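Local coordinates for protein vacuolar aminopeptidase 1 (Saccharomyces cerevisiae, PDB 5JGF) that removes amino acids one at a time from the N-termini of peptides in the yeast vacuole, as a dodecameric dizinc aminopeptidase that is also the major Cvt-pathway cargo, at residues A12-D17 with K245-G249; L261-C266 with I432-H438; E56-F61 with F73-K77; K83-I88 with D287-T293; G110-V116 with I185-P191. All blocks are in the same frame, centred on the assembly; numbering follows the deposited sequence.

Interactions 3 and 4 share one mixed sheet, where strands 69-76 and 289-295 are neighbours: the first is an antiparallel hairpin fraying towards solvent, the second a buried parallel pairing with a salt bridge at its mouth. Interaction 2, deep in the chain, reaches the same sheet at another strand and combines metal ligation with apolar packing. Interaction 1 packs against interaction 2 through Phe15, which meets Leu261 and Leu265, but is only partly buried and joins a helix to a small sheet. Interaction 5, far from interactions 3 and 4, pairs strands of a separate antiparallel sheet and, like interactions 1 and 2, touches a neighbouring subunit.

Interaction 1 (A12-D17 with K245-G249); sequences AQEFID and KGTIG
Helix-on-strand packing joins the N-terminal helix 7-21 to strand 247-249, outermost within this chain in a small three-stranded antiparallel sheet, with a salt bridge closing one end of a largely apolar contact. Ile16 is the central apolar side chain. Its CG2 methyl sits 3.5 Å from Gly246 O, while CD1, at the far end of an extended branch (chi2 174°), reaches Thr247 N and the CD1 methyl of Ile248. Gly246 has no side chain at the point where Ile16 presses in. Leu256 of the adjoining strand also touches both Ile16 and Ile248, so the isoleucine pair belongs to a wider apolar layer. Gln13 crosses obliquely over Ile248, bringing NE2 to 3.4 Å from Ile248 CG1. A water accepts from Gly246 N and donates to Ile16 O, bridging the helix to the residue just before the strand. At the polar end Lys245 stretches out, bending only at chi4, and lays its CE against Ile16 CG2. A methionine in its place would probably leave the Asp17 carboxylate without its charged mate across this contact. Lys245 NZ meets Asp17 OD1 almost in line with the C-O bond, at 2.7 Å.

Interaction 2 (L261-C266 with I432-H438); sequences LDDRLC and IAQLSMH. With ZN (zinc ion), chain L; ZN (zinc ion), chain K.
A cis peptide bond links Asp262 to Asp263, and Asp262 spreads its carboxylate between two zinc ions. Asp262 OD1 and Asp262 OD2 each bind one zinc ion, both at 2.0 Å, and a water lies between the metals as a second bridge. His438 enters from the facing segment and gives NE2 to the ion held by Asp262 OD2, at 2.1 Å. The shared metal accounts for the 3.1 Å between Asp262 OD2 and His438 NE2, and the carboxylate and imidazole planes are 14° apart. CG of Asp262 stands anti to the backbone N (chi1 178°), which points the group towards both ions. This is the dinuclear zinc centre of the M18 aminopeptidases, completed by His91 and Asp344 on one side and Glu299 on the other; Asp263 OD2 accepts from the backbone N of His91 and so helps to place that ligand. Met437 flanks the site, its CG 3.4 Å from Asp262 OD2. Farther along helix 261-278, Leu265 and Ile432 cross at about a right angle, Leu265 CD2 lying 3.6 Å from Ile432 CG2. Beside them Ile432 N donates to Cys266 SG at 3.5 Å, with a nearly straight N-H...S angle of 168°.

Interaction 3 (E56-F61 with F73-K77); sequences EDGGKF and FILGK
Phe61 and Phe73 form the tight end of this contact, while Glu56, Asp57 and Lys77 make the loose one. CB of Phe61 lies over one face of the Phe73 ring, 3.6 Å from CZ and offset towards the rim, a CH-pi contact. The two rings are inclined by 30° and slid so far apart that they barely overlap, with centroids 5.6 Å from each other. Phe73 can reach across because its CG is placed between the backbone N and the carbonyl carbon (chi1 56°), swinging the ring over its neighbour. Phe73 also touches Val316 and Ser320 of helix 312-324. Strands 58-65 and 69-76 form an antiparallel beta hairpin, and the two pairs Phe61-Phe73 and Gly59-Leu75 each close a two-bond ring through their backbones. The straightest of these four bonds runs from Leu75 N to Gly59 O, with an angle of 174° at the hydrogen. Gly59 carries no side chain under the Phe61 ring, where a CB would strike CZ. On the reverse face Lys60 CG lies alongside Ile74 CG2, at 4.1 Å, before its extended chain takes NZ to Ala278 O. Beyond Gly58 regular pairing gives way. Asp57 and Lys77 run side by side in the same direction, yet OD1 of the aspartate remains 4.1 Å from NZ of the lysine, too far for a salt bridge. Here the lysine's aliphatic chain lies against backbone oxygens, Lys77 CG 3.3 Å from Glu56 O, and a water donates to both Glu56 O and Lys77 O.

Interaction 4 (K83-I88 with D287-T293); sequences KGVGVI and DLFSTVT
Gly86 and Ile88 of strand 86-91 pair with strand 289-295 in parallel register inside the large mixed sheet of the catalytic fold, each using both its N-H and its carbonyl. Gly86 N donates to Phe289 O and Gly86 O accepts from Thr291 N, both at 2.9 Å; Ile88 N donates to Thr291 O, and Ile88 O accepts from Thr293 N. Val85 and Val87 turn their backbones to strand 339-347, where they bond with Ile339 and Leu341. Before the strands close up, a water replaces direct bonding, lying within bonding distance of Gly84 O and accepting from Phe289 N at 3.0 Å; Gly84 O also receives Trp79 NE1. Among the side chains, Thr291 points OG1 to Ala72 O and sets its CG2 methyl against Val87, 3.5 Å from Val87 CG2. Val85 CG1 rests over one face of the Phe289 ring. At the mouth of the pair Lys83 bends at chi2 (-68°) and crosses Asp287, covering Asp287 O with its CG at 3.4 Å. That carbonyl is buried without any polar partner in the model. With an alanine in place of Lys83, Asp287 O would probably lose most of its aliphatic cover and the carboxylate its counter-charge in this contact. The salt bridge is long, Lys83 NZ to Asp287 OD1 at 3.4 Å, but a water accepts a hydrogen bond from Lys83 NZ at 2.8 Å and donates one to Asp287 OD2.

Interaction 5 (G110-V116 with I185-P191); sequences GYGRIAV and IPVIGFP
Gly112 O is gripped by two successive backbone donors, Ile188 N at 2.8 Å and Gly189 N at 3.3 Å, both arriving from the same face of the carbonyl plane. Two residues facing one make this a classic beta bulge, set where the short strand 187-189, outermost in its sheet within this chain, pairs antiparallel with strand 112-119. Gly112 N returns the link to Gly189 O at 2.7 Å, nearly straight at the hydrogen (174°) although well above the acceptor's carbonyl plane. The CG2 methyl of Ile188 also presses against Gly112 O, 3.3 Å away. Alongside the bulge Tyr111 and Phe190 form a T-shaped stack: the Phe190 edge points into the Tyr111 face with planes at 80°, and CD1 of the phenylalanine stands over the tyrosine ring centre. One face of Phe190 meanwhile covers Gly110 O, which CD1 approaches to 3.3 Å; a CB on Gly110 would collide with that ring. At the other end the CG2 methyl of Val116 reaches Pro186 CD, 3.5 Å away. Arg113 carries its NH1 on to Asn352 of a neighbouring subunit, whose Pro365 and Val364 touch Tyr111 and Phe190 respectively. Backbone bonds thus fix the bulged strand pair, while its aromatic and cationic side chains also serve the dodecamer interface.

Interaction 1 (A12-D17 with K245-G249)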
# COMPACT_ATOMS: atom_id res chain seq x y z
N ALA D 12 20.45 26.02 -44.90
CA ALA D 12 19.80 24.91 -44.21
C ALA D 12 20.41 23.60 -44.71
O ALA D 12 20.69 22.69 -43.93
CB ALA D 12 18.29 24.92 -44.46
N GLN D 13 20.61 23.51 -46.03
CA GLN D 13 21.20 22.32 -46.62
C GLN D 13 22.66 22.16 -46.21
O GLN D 13 23.12 21.04 -45.96
CB GLN D 13 21.12 22.37 -48.15
CG GLN D 13 19.74 22.07 -48.72
CD GLN D 13 19.20 20.72 -48.26
OE1 GLN D 13 19.90 19.71 -48.28
NE2 GLN D 13 17.94 20.70 -47.85
N GLU D 14 23.39 23.27 -46.14
CA GLU D 14 24.79 23.22 -45.73
C GLU D 14 24.86 22.68 -44.31
O GLU D 14 25.75 21.89 -43.99
CB GLU D 14 25.42 24.61 -45.77
CG GLU D 14 25.74 25.13 -47.17
CD GLU D 14 26.69 24.22 -47.93
OE1 GLU D 14 27.66 23.71 -47.33
OE2 GLU D 14 26.46 24.01 -49.14
N PHE D 15 23.92 23.10 -43.47
CA PHE D 15 23.89 22.64 -42.08
C PHE D 15 23.64 21.13 -42.04
O PHE D 15 24.31 20.40 -41.31
CB PHE D 15 22.80 23.36 -41.29
CG PHE D 15 22.66 22.87 -39.87
CD1 PHE D 15 23.69 23.05 -38.95
CD2 PHE D 15 21.51 22.20 -39.46
CE1 PHE D 15 23.58 22.56 -37.64
CE2 PHE D 15 21.39 21.70 -38.16
CZ PHE D 15 22.43 21.89 -37.25
N ILE D 16 22.67 20.67 -42.82
CA ILE D 16 22.35 19.24 -42.85
C ILE D 16 23.58 18.43 -43.27
O ILE D 16 23.90 17.40 -42.66
CB ILE D 16 21.18 18.96 -43.82
CG1 ILE D 16 19.87 19.44 -43.19
CG2 ILE D 16 21.11 17.47 -44.17
CD1 ILE D 16 18.66 19.35 -44.11
N ASP D 17 24.29 18.91 -44.29
CA ASP D 17 25.49 18.22 -44.75
C ASP D 17 26.57 18.23 -43.67
O ASP D 17 27.26 17.23 -43.46
CB ASP D 17 26.04 18.88 -46.03
CG ASP D 17 25.09 18.73 -47.20
OD1 ASP D 17 24.26 17.80 -47.19
OD2 ASP D 17 25.19 19.55 -48.15
N LYS D 245 20.66 10.80 -42.52
CA LYS D 245 20.90 12.17 -42.92
C LYS D 245 19.70 13.06 -42.61
O LYS D 245 18.55 12.62 -42.68
CB LYS D 245 21.22 12.23 -44.42
CG LYS D 245 21.57 13.61 -44.93
CD LYS D 245 21.99 13.56 -46.40
CE LYS D 245 22.13 14.96 -46.97
NZ LYS D 245 23.52 15.24 -47.44
N GLY D 246 19.98 14.31 -42.26
CA GLY D 246 18.92 15.25 -41.96
C GLY D 246 18.05 15.51 -43.18
O GLY D 246 18.47 15.24 -44.31
N THR D 247 16.85 16.04 -42.96
CA THR D 247 15.93 16.31 -44.05
C THR D 247 15.04 17.51 -43.78
O THR D 247 14.72 17.82 -42.63
CB THR D 247 15.00 15.10 -44.28
OG1 THR D 247 15.77 13.89 -44.37
CG2 THR D 247 14.19 15.28 -45.56
N ILE D 248 14.64 18.19 -44.84
CA ILE D 248 13.72 19.31 -44.71
C ILE D 248 12.36 18.63 -44.69
O ILE D 248 12.08 17.79 -45.55
CB ILE D 248 13.81 20.27 -45.92
CG1 ILE D 248 15.16 20.99 -45.90
CG2 ILE D 248 12.67 21.28 -45.89
CD1 ILE D 248 15.44 21.75 -44.61
N GLY D 249 11.52 18.96 -43.72
CA GLY D 249 10.22 18.31 -43.63
C GLY D 249 9.03 19.21 -43.38
O GLY D 249 9.16 20.43 -43.28
O HOH W 1 16.24 17.74 -47.50
O HOH W 2 22.26 15.72 -41.23

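Interaction 2 (L261-C266 with I432-H438)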
# COMPACT_ATOMS: atom_id res chain seq x y z
N LEU D 261 21.33 18.28 -32.89
CA LEU D 261 21.11 19.72 -33.02
C LEU D 261 21.66 20.48 -31.80
O LEU D 261 22.19 21.57 -31.92
CB LEU D 261 19.62 20.03 -33.20
CG LEU D 261 18.91 19.54 -34.46
CD1 LEU D 261 17.50 20.10 -34.50
CD2 LEU D 261 19.69 20.00 -35.70
N ASP D 262 21.52 19.89 -30.62
CA ASP D 262 22.02 20.48 -29.39
C ASP D 262 23.48 20.05 -29.22
O ASP D 262 23.73 18.87 -28.98
CB ASP D 262 21.18 19.93 -28.23
CG ASP D 262 21.61 20.43 -26.86
OD1 ASP D 262 22.51 21.29 -26.78
OD2 ASP D 262 21.02 19.99 -25.85
N ASP D 263 24.46 20.94 -29.36
CA ASP D 263 24.28 22.37 -29.66
C ASP D 263 25.05 22.74 -30.95
O ASP D 263 25.54 23.86 -31.11
CB ASP D 263 24.80 23.18 -28.45
CG ASP D 263 24.61 24.69 -28.59
OD1 ASP D 263 23.60 25.12 -29.19
OD2 ASP D 263 25.45 25.46 -28.07
N ARG D 264 25.14 21.80 -31.89
CA ARG D 264 25.86 22.07 -33.13
C ARG D 264 25.07 23.02 -34.01
O ARG D 264 25.60 23.63 -34.95
CB ARG D 264 26.15 20.74 -33.84
CG ARG D 264 27.21 19.94 -33.08
CD ARG D 264 27.31 18.46 -33.44
NE ARG D 264 28.23 17.83 -32.51
CZ ARG D 264 28.59 16.55 -32.53
NH1 ARG D 264 28.09 15.74 -33.46
NH2 ARG D 264 29.43 16.07 -31.62
N LEU D 265 23.78 23.18 -33.70
CA LEU D 265 22.93 24.11 -34.44
C LEU D 265 23.43 25.54 -34.18
O LEU D 265 23.67 26.31 -35.11
CB LEU D 265 21.47 23.97 -33.99
CG LEU D 265 20.41 24.92 -34.54
CD1 LEU D 265 20.45 24.95 -36.07
CD2 LEU D 265 19.03 24.47 -34.05
N CYS D 266 23.59 25.89 -32.90
CA CYS D 266 24.09 27.22 -32.55
C CYS D 266 25.57 27.35 -32.89
O CYS D 266 26.03 28.41 -33.31
CB CYS D 266 23.91 27.49 -31.05
SG CYS D 266 22.23 27.92 -30.57
N ILE D 432 18.99 29.11 -30.70
CA ILE D 432 18.00 28.76 -31.69
C ILE D 432 17.18 27.66 -31.03
O ILE D 432 17.74 26.67 -30.56
CB ILE D 432 18.68 28.22 -32.97
CG1 ILE D 432 19.60 29.30 -33.56
CG2 ILE D 432 17.63 27.79 -33.99
CD1 ILE D 432 20.46 28.83 -34.73
N ALA D 433 15.87 27.85 -30.98
CA ALA D 433 14.99 26.88 -30.35
C ALA D 433 14.77 25.64 -31.21
O ALA D 433 14.80 25.72 -32.44
CB ALA D 433 13.64 27.53 -30.02
N GLN D 434 14.57 24.50 -30.56
CA GLN D 434 14.34 23.26 -31.26
C GLN D 434 13.34 22.39 -30.51
O GLN D 434 13.09 22.59 -29.32
CB GLN D 434 15.64 22.47 -31.43
CG GLN D 434 16.28 22.05 -30.11
CD GLN D 434 17.27 20.92 -30.27
OE1 GLN D 434 16.89 19.75 -30.41
NE2 GLN D 434 18.55 21.26 -30.26
N LEU D 435 12.78 21.42 -31.22
CA LEU D 435 11.85 20.47 -30.63
C LEU D 435 12.66 19.24 -30.28
O LEU D 435 13.74 19.02 -30.84
CB LEU D 435 10.78 20.06 -31.64
CG LEU D 435 9.62 21.01 -31.95
CD1 LEU D 435 8.85 20.48 -33.16
CD2 LEU D 435 8.71 21.11 -30.73
N SER D 436 12.16 18.45 -29.34
CA SER D 436 12.79 17.19 -28.97
C SER D 436 14.27 17.24 -28.62
O SER D 436 15.04 16.40 -29.08
CB SER D 436 12.59 16.19 -30.12
OG SER D 436 11.24 16.19 -30.57
N MET D 437 14.66 18.21 -27.81
CA MET D 437 16.06 18.31 -27.41
C MET D 437 16.48 16.99 -26.76
O MET D 437 15.71 16.38 -26.02
CB MET D 437 16.25 19.47 -26.43
CG MET D 437 17.68 19.93 -26.29
SD MET D 437 17.83 21.27 -25.12
CE MET D 437 16.92 22.57 -25.97
N HIS D 438 17.70 16.55 -27.07
CA HIS D 438 18.27 15.30 -26.55
C HIS D 438 17.74 14.01 -27.15
O HIS D 438 18.10 12.92 -26.71
CB HIS D 438 18.19 15.25 -25.02
CG HIS D 438 19.15 16.17 -24.34
ND1 HIS D 438 19.40 16.13 -22.99
CD2 HIS D 438 19.94 17.16 -24.84
CE1 HIS D 438 20.29 17.05 -22.67
NE2 HIS D 438 20.63 17.69 -23.78
ZN ZN L . 21.93 19.35 -24.17
ZN ZN K . 22.99 22.38 -25.19
O HOH W 3 19.26 17.41 -29.90
O HOH W 4 20.66 22.92 -24.79
O HOH W 5 22.94 21.11 -23.59

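Interaction 3 (E56-F61 with F73-K77)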
# COMPACT_ATOMS: atom_id res chain seq x y z
N GLU D 56 51.47 43.38 -33.15
CA GLU D 56 50.61 44.53 -32.87
C GLU D 56 49.57 44.79 -33.95
O GLU D 56 48.64 45.57 -33.73
CB GLU D 56 51.45 45.79 -32.63
CG GLU D 56 52.62 45.98 -33.56
CD GLU D 56 53.49 47.16 -33.16
OE1 GLU D 56 54.10 47.77 -34.06
OE2 GLU D 56 53.56 47.46 -31.95
N ASP D 57 49.71 44.16 -35.11
CA ASP D 57 48.72 44.34 -36.17
C ASP D 57 47.49 43.48 -35.88
O ASP D 57 46.47 43.58 -36.57
CB ASP D 57 49.28 43.94 -37.54
CG ASP D 57 50.37 44.88 -38.03
OD1 ASP D 57 50.17 46.11 -37.98
OD2 ASP D 57 51.42 44.39 -38.49
N GLY D 58 47.60 42.64 -34.86
CA GLY D 58 46.50 41.77 -34.50
C GLY D 58 46.31 40.75 -35.60
O GLY D 58 47.29 40.30 -36.20
N GLY D 59 45.07 40.38 -35.89
CA GLY D 59 44.83 39.42 -36.94
C GLY D 59 43.73 38.42 -36.65
O GLY D 59 42.96 38.59 -35.70
N LYS D 60 43.66 37.39 -37.47
CA LYS D 60 42.65 36.34 -37.33
C LYS D 60 43.34 35.03 -36.96
O LYS D 60 44.21 34.55 -37.68
CB LYS D 60 41.89 36.18 -38.65
CG LYS D 60 41.17 37.44 -39.08
CD LYS D 60 40.61 37.32 -40.49
CE LYS D 60 39.99 38.64 -40.94
NZ LYS D 60 39.59 38.58 -42.38
N PHE D 61 42.96 34.47 -35.81
CA PHE D 61 43.56 33.23 -35.35
C PHE D 61 42.55 32.27 -34.73
O PHE D 61 41.37 32.59 -34.58
CB PHE D 61 44.63 33.50 -34.28
CG PHE D 61 45.50 34.69 -34.57
CD1 PHE D 61 45.06 35.99 -34.31
CD2 PHE D 61 46.78 34.52 -35.09
CE1 PHE D 61 45.88 37.09 -34.56
CE2 PHE D 61 47.60 35.62 -35.35
CZ PHE D 61 47.15 36.90 -35.08
N PHE D 73 39.28 33.67 -33.09
CA PHE D 73 39.17 35.07 -32.72
C PHE D 73 39.78 36.04 -33.72
O PHE D 73 40.66 35.68 -34.51
CB PHE D 73 39.76 35.29 -31.32
CG PHE D 73 41.19 34.84 -31.17
CD1 PHE D 73 42.23 35.76 -31.16
CD2 PHE D 73 41.50 33.49 -30.98
CE1 PHE D 73 43.56 35.35 -30.97
CE2 PHE D 73 42.82 33.07 -30.78
CZ PHE D 73 43.85 34.01 -30.77
N ILE D 74 39.28 37.27 -33.67
CA ILE D 74 39.73 38.35 -34.53
C ILE D 74 40.14 39.48 -33.61
O ILE D 74 39.33 39.98 -32.83
CB ILE D 74 38.59 38.83 -35.45
CG1 ILE D 74 37.97 37.64 -36.18
CG2 ILE D 74 39.12 39.86 -36.45
CD1 ILE D 74 36.72 37.98 -36.97
N LEU D 75 41.41 39.88 -33.70
CA LEU D 75 41.94 40.94 -32.85
C LEU D 75 42.36 42.14 -33.71
O LEU D 75 43.22 42.01 -34.59
CB LEU D 75 43.14 40.41 -32.06
CG LEU D 75 43.92 41.36 -31.14
CD1 LEU D 75 43.00 42.01 -30.12
CD2 LEU D 75 45.01 40.57 -30.45
N GLY D 76 41.76 43.29 -33.45
CA GLY D 76 42.08 44.48 -34.22
C GLY D 76 43.33 45.20 -33.76
O GLY D 76 43.62 45.26 -32.57
N LYS D 77 44.07 45.75 -34.72
CA LYS D 77 45.30 46.47 -34.42
C LYS D 77 45.05 47.61 -33.44
O LYS D 77 45.91 47.93 -32.63
CB LYS D 77 45.90 47.03 -35.71
CG LYS D 77 47.12 47.91 -35.50
CD LYS D 77 47.62 48.46 -36.83
CE LYS D 77 48.77 49.44 -36.62
NZ LYS D 77 49.19 50.07 -37.90
O HOH W 6 48.40 47.43 -32.05

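Interaction 4 (K83-I88 with D287-T293)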
# COMPACT_ATOMS: atom_id res chain seq x y z
N LYS D 83 37.50 48.46 -24.96
CA LYS D 83 36.62 47.99 -26.03
C LYS D 83 36.00 46.63 -25.69
O LYS D 83 35.02 46.21 -26.31
CB LYS D 83 37.40 47.89 -27.34
CG LYS D 83 37.63 49.24 -27.99
CD LYS D 83 36.30 49.82 -28.47
CE LYS D 83 36.44 51.22 -29.01
NZ LYS D 83 35.13 51.70 -29.53
N GLY D 84 36.59 45.96 -24.71
CA GLY D 84 36.09 44.66 -24.29
C GLY D 84 36.19 43.60 -25.38
O GLY D 84 36.89 43.78 -26.38
N VAL D 85 35.49 42.49 -25.17
CA VAL D 85 35.50 41.40 -26.13
C VAL D 85 34.06 40.99 -26.47
O VAL D 85 33.21 40.92 -25.58
CB VAL D 85 36.24 40.17 -25.56
CG1 VAL D 85 36.34 39.08 -26.62
CG2 VAL D 85 37.63 40.57 -25.08
N GLY D 86 33.80 40.76 -27.75
CA GLY D 86 32.48 40.33 -28.19
C GLY D 86 32.58 38.83 -28.33
O GLY D 86 33.27 38.33 -29.22
N VAL D 87 31.89 38.10 -27.46
CA VAL D 87 31.98 36.64 -27.44
C VAL D 87 30.71 35.84 -27.68
O VAL D 87 29.62 36.23 -27.24
CB VAL D 87 32.51 36.15 -26.07
CG1 VAL D 87 32.68 34.64 -26.08
CG2 VAL D 87 33.81 36.86 -25.71
N ILE D 88 30.85 34.72 -28.38
CA ILE D 88 29.74 33.79 -28.55
C ILE D 88 30.31 32.45 -28.10
O ILE D 88 31.29 31.97 -28.66
CB ILE D 88 29.24 33.64 -30.00
CG1 ILE D 88 28.62 34.94 -30.50
CG2 ILE D 88 28.16 32.54 -30.04
CD1 ILE D 88 28.00 34.83 -31.88
N ASP D 287 39.14 48.06 -34.19
CA ASP D 287 39.47 48.26 -32.78
C ASP D 287 38.69 47.27 -31.92
O ASP D 287 38.50 47.48 -30.72
CB ASP D 287 39.14 49.69 -32.34
CG ASP D 287 37.67 50.04 -32.51
OD1 ASP D 287 37.28 51.17 -32.15
OD2 ASP D 287 36.89 49.19 -33.01
N LEU D 288 38.27 46.16 -32.53
CA LEU D 288 37.51 45.15 -31.80
C LEU D 288 38.26 43.84 -31.58
O LEU D 288 39.25 43.55 -32.25
CB LEU D 288 36.20 44.85 -32.55
CG LEU D 288 35.24 46.01 -32.79
CD1 LEU D 288 34.12 45.57 -33.72
CD2 LEU D 288 34.68 46.50 -31.47
N PHE D 289 37.76 43.06 -30.63
CA PHE D 289 38.30 41.74 -30.29
C PHE D 289 37.03 40.88 -30.28
O PHE D 289 36.18 41.05 -29.41
CB PHE D 289 38.96 41.77 -28.90
CG PHE D 289 39.78 40.54 -28.57
CD1 PHE D 289 40.74 40.59 -27.56
CD2 PHE D 289 39.59 39.34 -29.25
CE1 PHE D 289 41.50 39.47 -27.23
CE2 PHE D 289 40.35 38.21 -28.92
CZ PHE D 289 41.30 38.27 -27.91
N SER D 290 36.91 40.00 -31.26
CA SER D 290 35.73 39.14 -31.39
C SER D 290 36.11 37.67 -31.35
O SER D 290 37.20 37.29 -31.79
CB SER D 290 35.02 39.42 -32.72
OG SER D 290 34.71 40.80 -32.85
N THR D 291 35.22 36.83 -30.83
CA THR D 291 35.52 35.41 -30.77
C THR D 291 34.31 34.51 -30.64
O THR D 291 33.28 34.90 -30.09
CB THR D 291 36.45 35.06 -29.57
OG1 THR D 291 36.60 33.64 -29.48
CG2 THR D 291 35.86 35.57 -28.26
N VAL D 292 34.44 33.31 -31.20
CA VAL D 292 33.43 32.28 -31.08
C VAL D 292 34.26 31.16 -30.47
O VAL D 292 35.24 30.71 -31.06
CB VAL D 292 32.87 31.80 -32.42
CG1 VAL D 292 32.05 30.52 -32.20
CG2 VAL D 292 31.98 32.87 -33.03
N THR D 293 33.89 30.73 -29.27
CA THR D 293 34.60 29.65 -28.62
C THR D 293 33.63 28.49 -28.47
O THR D 293 32.51 28.66 -27.98
CB THR D 293 35.16 30.11 -27.26
OG1 THR D 293 36.11 31.17 -27.48
CG2 THR D 293 35.86 28.96 -26.55
O HOH W 7 34.44 50.23 -31.81
O HOH W 8 35.83 44.48 -28.81

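Interaction 5 (G110-V116 with I185-P191)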
# COMPACT_ATOMS: atom_id res chain seq x y z
N GLY D 110 25.97 -16.68 -31.23
CA GLY D 110 26.41 -16.29 -32.56
C GLY D 110 26.39 -14.80 -32.87
O GLY D 110 27.01 -14.37 -33.84
N TYR D 111 25.69 -14.02 -32.06
CA TYR D 111 25.60 -12.58 -32.29
C TYR D 111 26.82 -11.83 -31.78
O TYR D 111 27.31 -12.09 -30.68
CB TYR D 111 24.37 -12.00 -31.59
CG TYR D 111 23.07 -12.22 -32.32
CD1 TYR D 111 22.61 -11.30 -33.26
CD2 TYR D 111 22.29 -13.34 -32.05
CE1 TYR D 111 21.39 -11.48 -33.91
CE2 TYR D 111 21.08 -13.54 -32.70
CZ TYR D 111 20.63 -12.60 -33.61
OH TYR D 111 19.41 -12.79 -34.22
N GLY D 112 27.30 -10.90 -32.60
CA GLY D 112 28.43 -10.09 -32.21
C GLY D 112 27.86 -8.80 -31.64
O GLY D 112 26.95 -8.21 -32.22
N ARG D 113 28.37 -8.39 -30.48
CA ARG D 113 27.93 -7.16 -29.82
C ARG D 113 29.15 -6.41 -29.32
O ARG D 113 30.23 -6.98 -29.21
CB ARG D 113 27.03 -7.50 -28.62
CG ARG D 113 25.72 -8.18 -28.97
CD ARG D 113 24.89 -8.46 -27.73
NE ARG D 113 25.54 -9.43 -26.84
CZ ARG D 113 25.07 -9.77 -25.64
NH1 ARG D 113 23.95 -9.22 -25.18
NH2 ARG D 113 25.72 -10.66 -24.91
N ILE D 114 28.99 -5.12 -29.04
CA ILE D 114 30.10 -4.32 -28.52
C ILE D 114 29.65 -3.64 -27.23
O ILE D 114 28.52 -3.17 -27.13
CB ILE D 114 30.59 -3.24 -29.51
CG1 ILE D 114 29.41 -2.40 -30.01
CG2 ILE D 114 31.33 -3.90 -30.67
CD1 ILE D 114 29.83 -1.20 -30.85
N ALA D 115 30.54 -3.62 -26.25
CA ALA D 115 30.24 -2.99 -24.97
C ALA D 115 30.38 -1.48 -25.12
O ALA D 115 31.41 -0.99 -25.60
CB ALA D 115 31.19 -3.51 -23.90
N VAL D 116 29.35 -0.75 -24.73
CA VAL D 116 29.34 0.71 -24.85
C VAL D 116 28.77 1.37 -23.60
O VAL D 116 28.22 0.70 -22.73
CB VAL D 116 28.50 1.17 -26.06
CG1 VAL D 116 29.04 0.55 -27.34
CG2 VAL D 116 27.04 0.76 -25.87
N ILE D 185 22.19 -2.99 -25.66
CA ILE D 185 23.52 -3.30 -26.18
C ILE D 185 23.51 -3.37 -27.70
O ILE D 185 22.70 -4.07 -28.30
CB ILE D 185 24.04 -4.65 -25.60
CG1 ILE D 185 23.97 -4.62 -24.07
CG2 ILE D 185 25.47 -4.90 -26.05
CD1 ILE D 185 24.31 -5.94 -23.40
N PRO D 186 24.42 -2.62 -28.35
CA PRO D 186 24.45 -2.63 -29.82
C PRO D 186 24.87 -3.98 -30.39
O PRO D 186 25.84 -4.59 -29.94
CB PRO D 186 25.48 -1.55 -30.16
CG PRO D 186 25.48 -0.65 -28.94
CD PRO D 186 25.37 -1.64 -27.81
N VAL D 187 24.12 -4.44 -31.39
CA VAL D 187 24.41 -5.69 -32.07
C VAL D 187 25.19 -5.25 -33.30
O VAL D 187 24.73 -4.40 -34.07
CB VAL D 187 23.12 -6.43 -32.49
CG1 VAL D 187 23.45 -7.58 -33.43
CG2 VAL D 187 22.41 -6.95 -31.25
N ILE D 188 26.38 -5.82 -33.49
CA ILE D 188 27.23 -5.43 -34.60
C ILE D 188 27.32 -6.45 -35.74
O ILE D 188 27.68 -6.10 -36.86
CB ILE D 188 28.64 -5.07 -34.07
CG1 ILE D 188 29.46 -4.37 -35.15
CG2 ILE D 188 29.35 -6.32 -33.55
CD1 ILE D 188 30.67 -3.63 -34.60
N GLY D 189 26.97 -7.70 -35.47
CA GLY D 189 27.03 -8.69 -36.54
C GLY D 189 26.64 -10.10 -36.15
O GLY D 189 26.18 -10.35 -35.03
N PHE D 190 26.80 -11.02 -37.09
CA PHE D 190 26.52 -12.43 -36.87
C PHE D 190 27.45 -13.14 -37.84
O PHE D 190 27.06 -13.52 -38.94
CB PHE D 190 25.07 -12.78 -37.20
CG PHE D 190 24.62 -14.08 -36.60
CD1 PHE D 190 24.07 -14.13 -35.33
CD2 PHE D 190 24.83 -15.28 -37.28
CE1 PHE D 190 23.74 -15.34 -34.73
CE2 PHE D 190 24.50 -16.50 -36.69
CZ PHE D 190 23.96 -16.53 -35.42
N PRO D 191 28.72 -13.30 -37.45
CA PRO D 191 29.73 -13.95 -38.29
C PRO D 191 29.54 -15.44 -38.55
O PRO D 191 28.84 -16.13 -37.81
CB PRO D 191 31.03 -13.66 -37.55
CG PRO D 191 30.60 -13.69 -36.12
CD PRO D 191 29.31 -12.90 -36.16
O HOH W 9 28.34 -16.26 -35.19